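Local coordinates for IPT/TIG domain-containing protein BACOVA_02650 (Bacteroides ovatus, PDB 5E7H) that binds polysaccharide at the cell surface, probably capturing xyloglucan before its transport into the periplasm for degradation, at residues A[218-221]-A[225-228]; A[207-212]-A[254-259]; A[127-130]-A[135-138]. All blocks are in the same frame, centred on the assembly; numbering follows the deposited sequence.

Interaction 1. Residues A[218-221]-A[225-228]. With NA (sodium ion), chain J.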
loop_
_atom_site.group_PDB
_atom_site.type_symbol
_atom_site.label_atom_id
_atom_site.label_comp_id
_atom_site.label_asym_id
_atom_site.label_seq_id
_atom_site.Cartn_x
_atom_site.Cartn_y
_atom_site.Cartn_z
ATOM N N VAL A 218 9.153 7.156 12.356
ATOM C CA VAL A 218 9.025 6.957 13.800
ATOM C C VAL A 218 10.415 6.837 14.422
ATOM O O VAL A 218 11.222 6.033 13.954
ATOM C CB VAL A 218 8.188 5.680 14.108
ATOM C CG1 VAL A 218 8.277 5.310 15.603
ATOM C CG2 VAL A 218 6.724 5.858 13.630
ATOM N N ALA A 219 10.680 7.619 15.473
ATOM C CA ALA A 219 12.006 7.688 16.088
ATOM C C ALA A 219 12.190 6.752 17.290
ATOM O O ALA A 219 13.310 6.575 17.780
ATOM C CB ALA A 219 12.290 9.102 16.522
ATOM N N ASP A 220 11.096 6.182 17.776
ATOM C CA ASP A 220 11.108 5.376 18.993
ATOM C C ASP A 220 11.746 3.995 18.788
ATOM O O ASP A 220 11.868 3.509 17.665
ATOM C CB ASP A 220 9.674 5.239 19.500
ATOM C CG ASP A 220 8.971 6.581 19.574
ATOM O OD1 ASP A 220 9.226 7.326 20.542
ATOM O OD2 ASP A 220 8.209 6.912 18.644
ATOM N N ALA A 221 12.161 3.378 19.885
ATOM C CA ALA A 221 12.871 2.110 19.827
ATOM C C ALA A 221 11.947 0.935 19.518
ATOM O O ALA A 221 12.233 0.120 18.629
ATOM C CB ALA A 221 13.594 1.876 21.120
ATOM N N ASP A 225 6.889 1.900 22.753
ATOM C CA ASP A 225 7.351 3.274 22.971
ATOM C C ASP A 225 6.609 4.260 22.056
ATOM O O ASP A 225 6.234 5.378 22.458
ATOM C CB ASP A 225 8.857 3.373 22.723
ATOM C CG ASP A 225 9.669 2.560 23.706
ATOM O OD1 ASP A 225 9.325 2.503 24.910
ATOM O OD2 ASP A 225 10.666 1.963 23.255
ATOM N N PHE A 226 6.404 3.857 20.805
ATOM C CA PHE A 226 5.648 4.617 19.830
ATOM C C PHE A 226 4.214 4.818 20.314
ATOM O O PHE A 226 3.693 5.946 20.306
ATOM C CB PHE A 226 5.721 3.877 18.482
ATOM C CG PHE A 226 4.677 4.281 17.465
ATOM C CD1 PHE A 226 4.772 5.480 16.782
ATOM C CD2 PHE A 226 3.625 3.423 17.172
ATOM C CE1 PHE A 226 3.801 5.824 15.812
ATOM C CE2 PHE A 226 2.681 3.755 16.217
ATOM C CZ PHE A 226 2.771 4.955 15.545
ATOM N N LEU A 227 3.577 3.744 20.769
ATOM C CA LEU A 227 2.195 3.848 21.247
ATOM C C LEU A 227 2.117 4.792 22.450
ATOM O O LEU A 227 1.129 5.516 22.603
ATOM C CB LEU A 227 1.632 2.483 21.609
ATOM C CG LEU A 227 1.411 1.512 20.434
ATOM C CD1 LEU A 227 0.905 0.178 20.992
ATOM C CD2 LEU A 227 0.472 2.050 19.379
ATOM N N ASN A 228 3.151 4.789 23.283
ATOM C CA ASN A 228 3.144 5.618 24.479
ATOM C C ASN A 228 3.381 7.113 24.214
ATOM O O ASN A 228 3.399 7.882 25.160
ATOM C CB ASN A 228 4.166 5.069 25.491
ATOM C CG ASN A 228 3.645 3.848 26.210
ATOM O OD1 ASN A 228 2.462 3.552 26.145
ATOM N ND2 ASN A 228 4.520 3.125 26.889
HETATM NA NA NA J . -1.618 5.629 23.552
HETATM O O HOH W 1 12.195 4.850 22.433
#
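Val218 and Phe226 meet where the loop between strand 207-213 and helix 223-227 folds back against that short helix, at one end of the xyloglucan-binding domain. The Phe226 side chain can be followed outward as it passes from polar to apolar company. Its CB lies 3.9 Å from Asp220 OD2, an oxygen that stands at the ring edge, near the ring plane. With CG set anti to the backbone N (chi1 163°), the ring is turned toward Val218. CD1 touches both methyl branches of Val218, and one atom further CE1 reaches CG2 at 3.6 Å. The two side chains cross at about a right angle, and the valine takes an oblique position beside the ring; Trp145 adds an edge-to-face partner.

The carboxylates of Asp220 and Asp225 are kept apart, Asp220 OD1 lying 6.2 Å from Asp225 OD2. Asp220 CB and Asp225 CB, by contrast, approach to 3.8 Å. Each carboxylate has its own partner: Asp220 OD1 forms a salt bridge with Arg229, and Asp225 OD2 accepts from the backbone N of Thr222. A water that accepts from Ala221 N at 2.9 Å donates only a weak bond to Asp225 OD2. Near the end of the helix, Leu227 O binds a sodium ion at 2.9 Å, a site completed from the protein by Asn230 OD1.

Interaction 2. Residues A[207-212]-A[254-259]; sequences WMQCSV and NFRIVR
Gln209 and Arg256 touch by their side-chain ends alone, and the whole of this small, buried contact rests on one hydrogen bond. Arg256 NH2 donates to Gln209 OE1 at 2.9 Å, in the carbonyl plane and on a lone pair of the amide oxygen. At 140° the N-H points somewhat off the oxygen. For the arginine, that oxygen lies at the guanidinium edge, in its plane, while the amide itself is turned 49° against it. Both chains are extended and cross at about a right angle, so that neither lies along the other.

The guanidinium is also fixed from its own strand. Arg256 CG is placed between the backbone N and the carbonyl carbon (chi1 55°), and the chain runs back beside the backbone until NH1 reaches Asn254 O at 2.8 Å.

The strands themselves are much further apart, their closest CA atoms, of Gln209 and Asn254, being 9.8 Å from each other. Strand 160-168 explains the gap: in this antiparallel sheet of the xyloglucan-binding domain it pairs with both, and the two side chains reach over it. From it Glu165 makes a salt bridge to NH2, and Gln163 accepts from NE. Thr11 of the IPT/TIG domain also takes part, its N donating to Gln209 OE1 and its OG1 accepting from NE, which places the pair at the junction of the two domains.

Away from the buried pair the residues become more exposed, Ser211 and Val258 partly and Arg259 fully, though Arg259 NH1 hydrogen-bonds to Ile150 O.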
loop_
_atom_site.group_PDB
_atom_site.type_symbol
_atom_site.label_atom_id
_atom_site.label_comp_id
_atom_site.label_asym_id
_atom_site.label_seq_id
_atom_site.Cartn_x
_atom_site.Cartn_y
_atom_site.Cartn_z
ATOM N N TRP A 207 -2.767 1.217 -9.599
ATOM C CA TRP A 207 -2.390 1.157 -8.201
ATOM C C TRP A 207 -1.076 0.418 -7.995
ATOM O O TRP A 207 -0.771 -0.550 -8.711
ATOM C CB TRP A 207 -3.472 0.467 -7.392
ATOM C CG TRP A 207 -4.731 1.272 -7.176
ATOM C CD1 TRP A 207 -5.884 1.192 -7.901
ATOM C CD2 TRP A 207 -4.971 2.248 -6.150
ATOM N NE1 TRP A 207 -6.816 2.066 -7.404
ATOM C CE2 TRP A 207 -6.283 2.727 -6.331
ATOM C CE3 TRP A 207 -4.197 2.777 -5.110
ATOM C CZ2 TRP A 207 -6.843 3.681 -5.511
ATOM C CZ3 TRP A 207 -4.757 3.743 -4.282
ATOM C CH2 TRP A 207 -6.073 4.181 -4.488
ATOM N N MET A 208 -0.299 0.890 -7.025
ATOM C CA MET A 208 0.897 0.187 -6.575
ATOM C C MET A 208 0.918 0.144 -5.062
ATOM O O MET A 208 0.291 0.990 -4.388
ATOM C CB MET A 208 2.167 0.864 -7.091
ATOM C CG MET A 208 2.251 2.316 -6.769
ATOM S SD MET A 208 3.824 3.036 -7.321
ATOM C CE MET A 208 3.478 4.769 -7.037
ATOM N N GLN A 209 1.625 -0.844 -4.531
ATOM C CA GLN A 209 1.943 -0.853 -3.122
ATOM C C GLN A 209 3.231 -0.079 -2.909
ATOM O O GLN A 209 4.236 -0.335 -3.572
ATOM C CB GLN A 209 2.094 -2.271 -2.604
ATOM C CG GLN A 209 2.561 -2.322 -1.153
ATOM C CD GLN A 209 2.669 -3.759 -0.660
ATOM O OE1 GLN A 209 1.746 -4.302 -0.050
ATOM N NE2 GLN A 209 3.772 -4.391 -0.983
ATOM N N CYS A 210 3.198 0.856 -1.968
ATOM C CA CYS A 210 4.374 1.577 -1.512
ATOM C C CYS A 210 4.720 1.102 -0.108
ATOM O O CYS A 210 3.822 0.809 0.680
ATOM C CB CYS A 210 4.129 3.080 -1.479
ATOM S SG CYS A 210 3.685 3.791 -3.079
ATOM N N SER A 211 6.004 1.068 0.205
ATOM C CA SER A 211 6.491 0.574 1.481
ATOM C C SER A 211 7.679 1.416 1.922
ATOM O O SER A 211 8.581 1.667 1.120
ATOM C CB SER A 211 6.915 -0.901 1.359
ATOM O OG SER A 211 7.206 -1.451 2.619
ATOM N N VAL A 212 7.674 1.857 3.177
ATOM C CA VAL A 212 8.872 2.468 3.772
ATOM C C VAL A 212 9.158 1.859 5.146
ATOM O O VAL A 212 8.237 1.413 5.830
ATOM C CB VAL A 212 8.737 4.005 3.912
ATOM C CG1 VAL A 212 8.572 4.651 2.539
ATOM C CG2 VAL A 212 7.583 4.389 4.820
ATOM N N ASN A 254 -5.568 2.492 2.532
ATOM C CA ASN A 254 -5.176 1.295 3.298
ATOM C C ASN A 254 -3.766 1.381 3.858
ATOM O O ASN A 254 -2.939 0.476 3.718
ATOM C CB ASN A 254 -5.348 0.038 2.453
ATOM C CG ASN A 254 -6.790 -0.351 2.340
ATOM O OD1 ASN A 254 -7.557 -0.224 3.303
ATOM N ND2 ASN A 254 -7.182 -0.822 1.173
ATOM N N PHE A 255 -3.493 2.479 4.543
ATOM C CA PHE A 255 -2.271 2.563 5.313
ATOM C C PHE A 255 -2.278 1.450 6.349
ATOM O O PHE A 255 -3.300 1.212 7.003
ATOM C CB PHE A 255 -2.134 3.928 6.014
ATOM C CG PHE A 255 -1.973 5.090 5.066
ATOM C CD1 PHE A 255 -0.708 5.521 4.688
ATOM C CD2 PHE A 255 -3.092 5.754 4.556
ATOM C CE1 PHE A 255 -0.557 6.590 3.804
ATOM C CE2 PHE A 255 -2.943 6.817 3.664
ATOM C CZ PHE A 255 -1.675 7.224 3.294
ATOM N N ARG A 256 -1.129 0.786 6.510
ATOM C CA ARG A 256 -1.026 -0.395 7.355
ATOM C C ARG A 256 0.403 -0.534 7.845
ATOM O O ARG A 256 1.357 -0.167 7.151
ATOM C CB ARG A 256 -1.490 -1.645 6.577
ATOM C CG ARG A 256 -0.768 -1.878 5.251
ATOM C CD ARG A 256 -1.608 -2.772 4.326
ATOM N NE ARG A 256 -0.968 -3.048 3.036
ATOM C CZ ARG A 256 -1.229 -2.438 1.888
ATOM N NH1 ARG A 256 -2.082 -1.433 1.801
ATOM N NH2 ARG A 256 -0.602 -2.858 0.792
ATOM N N ILE A 257 0.546 -1.056 9.055
ATOM C CA ILE A 257 1.849 -1.317 9.648
ATOM C C ILE A 257 2.000 -2.812 9.753
ATOM O O ILE A 257 1.173 -3.475 10.379
ATOM C CB ILE A 257 2.012 -0.662 11.045
ATOM C CG1 ILE A 257 1.941 0.857 10.914
ATOM C CG2 ILE A 257 3.321 -1.099 11.681
ATOM C CD1 ILE A 257 1.911 1.600 12.238
ATOM N N VAL A 258 3.043 -3.349 9.115
ATOM C CA VAL A 258 3.269 -4.793 9.070
ATOM C C VAL A 258 4.706 -5.132 9.414
ATOM O O VAL A 258 5.571 -4.259 9.415
ATOM C CB VAL A 258 2.928 -5.375 7.675
ATOM C CG1 VAL A 258 1.475 -5.138 7.324
ATOM C CG2 VAL A 258 3.803 -4.766 6.603
ATOM N N ARG A 259 4.967 -6.407 9.699
ATOM C CA ARG A 259 6.335 -6.845 9.950
ATOM C C ARG A 259 7.134 -6.860 8.653
ATOM O O ARG A 259 6.612 -7.198 7.588
ATOM C CB ARG A 259 6.347 -8.233 10.573
ATOM C CG ARG A 259 5.800 -8.262 11.965
ATOM C CD ARG A 259 5.640 -9.687 12.446
ATOM N NE ARG A 259 5.418 -9.745 13.886
ATOM C CZ ARG A 259 4.263 -9.470 14.489
ATOM N NH1 ARG A 259 3.178 -9.118 13.797
ATOM N NH2 ARG A 259 4.187 -9.569 15.803
#

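Interaction 3. Residues A[127-130]-A[135-138]; sequences GTVS and WWKQ. With ACT (acetate ion), chain H.
Val129 lies against one face of the Trp136 indole in a CH-pi contact, its CB nearly above the centre of the six-membered ring. That CB stands 3.6 Å from the ring centroid and only 15° off the ring normal, while CG2, anti to the valine's backbone N, is shifted toward the five-membered ring and meets CG. On the opposite face lies CG of Lys137, 3.6 Å above the plane, so the indole is clasped between a side chain of the facing segment and its own neighbour in sequence.

Trp136 holds its CG anti to the backbone N (chi1 179°), which sends the ring across to the other segment. The Val129-Trp136 contact spans the beta-arch by which the chain passes from strand 128-129, paired with 246-259 in one sheet of the domain, to strand 133-142, paired with 233-240 in the other.

Past the valine, the far end of the ring runs obliquely along the backbone, where CH2 comes to 3.7 Å from Gly127 O. The Lys137 chain continues extended until NZ hydrogen-bonds to Thr126 O. An acetate, probably from the crystallisation liquor, turns its methyl CH3 rather than a carboxylate oxygen to Lys137 NZ, at 3.4 Å; its OXT accepts from Thr128 N at 3.0 Å, in a fairly straight bond of 160°.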
loop_
_atom_site.group_PDB
_atom_site.type_symbol
_atom_site.label_atom_id
_atom_site.label_comp_id
_atom_site.label_asym_id
_atom_site.label_seq_id
_atom_site.Cartn_x
_atom_site.Cartn_y
_atom_site.Cartn_z
ATOM N N GLY A 127 -4.505 18.339 -8.182
ATOM C CA GLY A 127 -4.623 19.712 -8.580
ATOM C C GLY A 127 -3.311 20.359 -8.942
ATOM O O GLY A 127 -2.273 19.707 -9.020
ATOM N N THR A 128 -3.375 21.670 -9.104
ATOM C CA THR A 128 -2.237 22.449 -9.555
ATOM C C THR A 128 -1.588 23.164 -8.372
ATOM O O THR A 128 -2.293 23.753 -7.548
ATOM C CB THR A 128 -2.660 23.464 -10.596
ATOM O OG1 THR A 128 -3.432 22.818 -11.615
ATOM C CG2 THR A 128 -1.457 24.068 -11.231
ATOM N N VAL A 129 -0.259 23.098 -8.304
ATOM C CA VAL A 129 0.501 23.746 -7.230
ATOM C C VAL A 129 1.588 24.638 -7.822
ATOM O O VAL A 129 2.265 24.265 -8.773
ATOM C CB VAL A 129 1.106 22.690 -6.245
ATOM C CG1 VAL A 129 1.995 21.677 -6.951
ATOM C CG2 VAL A 129 1.860 23.382 -5.083
ATOM N N SER A 130 1.722 25.838 -7.273
ATOM C CA SER A 130 2.736 26.768 -7.757
ATOM C C SER A 130 4.148 26.248 -7.496
ATOM O O SER A 130 4.347 25.320 -6.715
ATOM C CB SER A 130 2.587 28.142 -7.089
ATOM O OG SER A 130 3.169 28.104 -5.795
ATOM N N TRP A 135 3.300 24.896 1.558
ATOM C CA TRP A 135 2.070 24.514 2.246
ATOM C C TRP A 135 0.944 24.530 1.226
ATOM O O TRP A 135 0.545 25.592 0.754
ATOM C CB TRP A 135 1.760 25.462 3.422
ATOM C CG TRP A 135 0.511 25.053 4.163
ATOM C CD1 TRP A 135 -0.726 25.606 4.047
ATOM C CD2 TRP A 135 0.385 23.984 5.109
ATOM N NE1 TRP A 135 -1.621 24.949 4.861
ATOM C CE2 TRP A 135 -0.960 23.952 5.528
ATOM C CE3 TRP A 135 1.276 23.054 5.638
ATOM C CZ2 TRP A 135 -1.430 23.030 6.464
ATOM C CZ3 TRP A 135 0.802 22.123 6.566
ATOM C CH2 TRP A 135 -0.543 22.126 6.962
ATOM N N TRP A 136 0.460 23.348 0.871
ATOM C CA TRP A 136 -0.495 23.231 -0.223
ATOM C C TRP A 136 -1.660 22.332 0.177
ATOM O O TRP A 136 -2.632 22.834 0.764
ATOM C CB TRP A 136 0.211 22.741 -1.484
ATOM C CG TRP A 136 -0.720 22.570 -2.646
ATOM C CD1 TRP A 136 -1.642 23.460 -3.104
ATOM C CD2 TRP A 136 -0.815 21.424 -3.481
ATOM N NE1 TRP A 136 -2.315 22.927 -4.183
ATOM C CE2 TRP A 136 -1.820 21.680 -4.437
ATOM C CE3 TRP A 136 -0.158 20.191 -3.505
ATOM C CZ2 TRP A 136 -2.175 20.751 -5.416
ATOM C CZ3 TRP A 136 -0.511 19.270 -4.482
ATOM C CH2 TRP A 136 -1.515 19.557 -5.417
ATOM N N LYS A 137 -1.562 21.030 -0.073
ATOM C CA LYS A 137 -2.662 20.113 0.209
ATOM C C LYS A 137 -2.190 19.035 1.150
ATOM O O LYS A 137 -1.026 18.615 1.118
ATOM C CB LYS A 137 -3.242 19.512 -1.093
ATOM C CG LYS A 137 -4.065 20.540 -1.863
ATOM C CD LYS A 137 -4.901 19.975 -3.001
ATOM C CE LYS A 137 -5.709 21.108 -3.623
ATOM N NZ LYS A 137 -6.665 20.588 -4.641
ATOM N N GLN A 138 -3.096 18.587 2.014
ATOM C CA GLN A 138 -2.711 17.661 3.069
ATOM C C GLN A 138 -3.935 17.053 3.737
ATOM O O GLN A 138 -5.049 17.561 3.604
ATOM C CB GLN A 138 -1.842 18.390 4.113
ATOM C CG GLN A 138 -2.557 19.518 4.885
ATOM C CD GLN A 138 -2.889 20.746 4.055
ATOM O OE1 GLN A 138 -4.033 21.217 4.047
ATOM N NE2 GLN A 138 -1.880 21.328 3.425
HETATM C C ACT H . -6.988 22.471 -8.228
HETATM O O ACT H . -7.846 21.581 -8.471
HETATM O OXT ACT H . -6.176 22.826 -9.123
HETATM C CH3 ACT H . -6.928 23.104 -6.861
#

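All three contacts belong to the xyloglucan-binding domain. Along the chain interaction 3 closes first; interaction 2 then opens on strand 207-213, which leads into the loop and helix 223-227 of interaction 1, and closes on the last strand, 246-259. That final strand also pairs with 128-129, so interactions 2 and 3 share a sheet, although their centres are 24 Å apart. Interactions 1 and 2 are about 19 Å apart between centres, and 1 and 3 about 30 Å. Interaction 2, near the spatial centre of the molecule, probably helps join the two domains through Thr11, while the other two shape outlying ends of the xyloglucan-binding domain, one beside a sodium site, the other where the chain changes sheets.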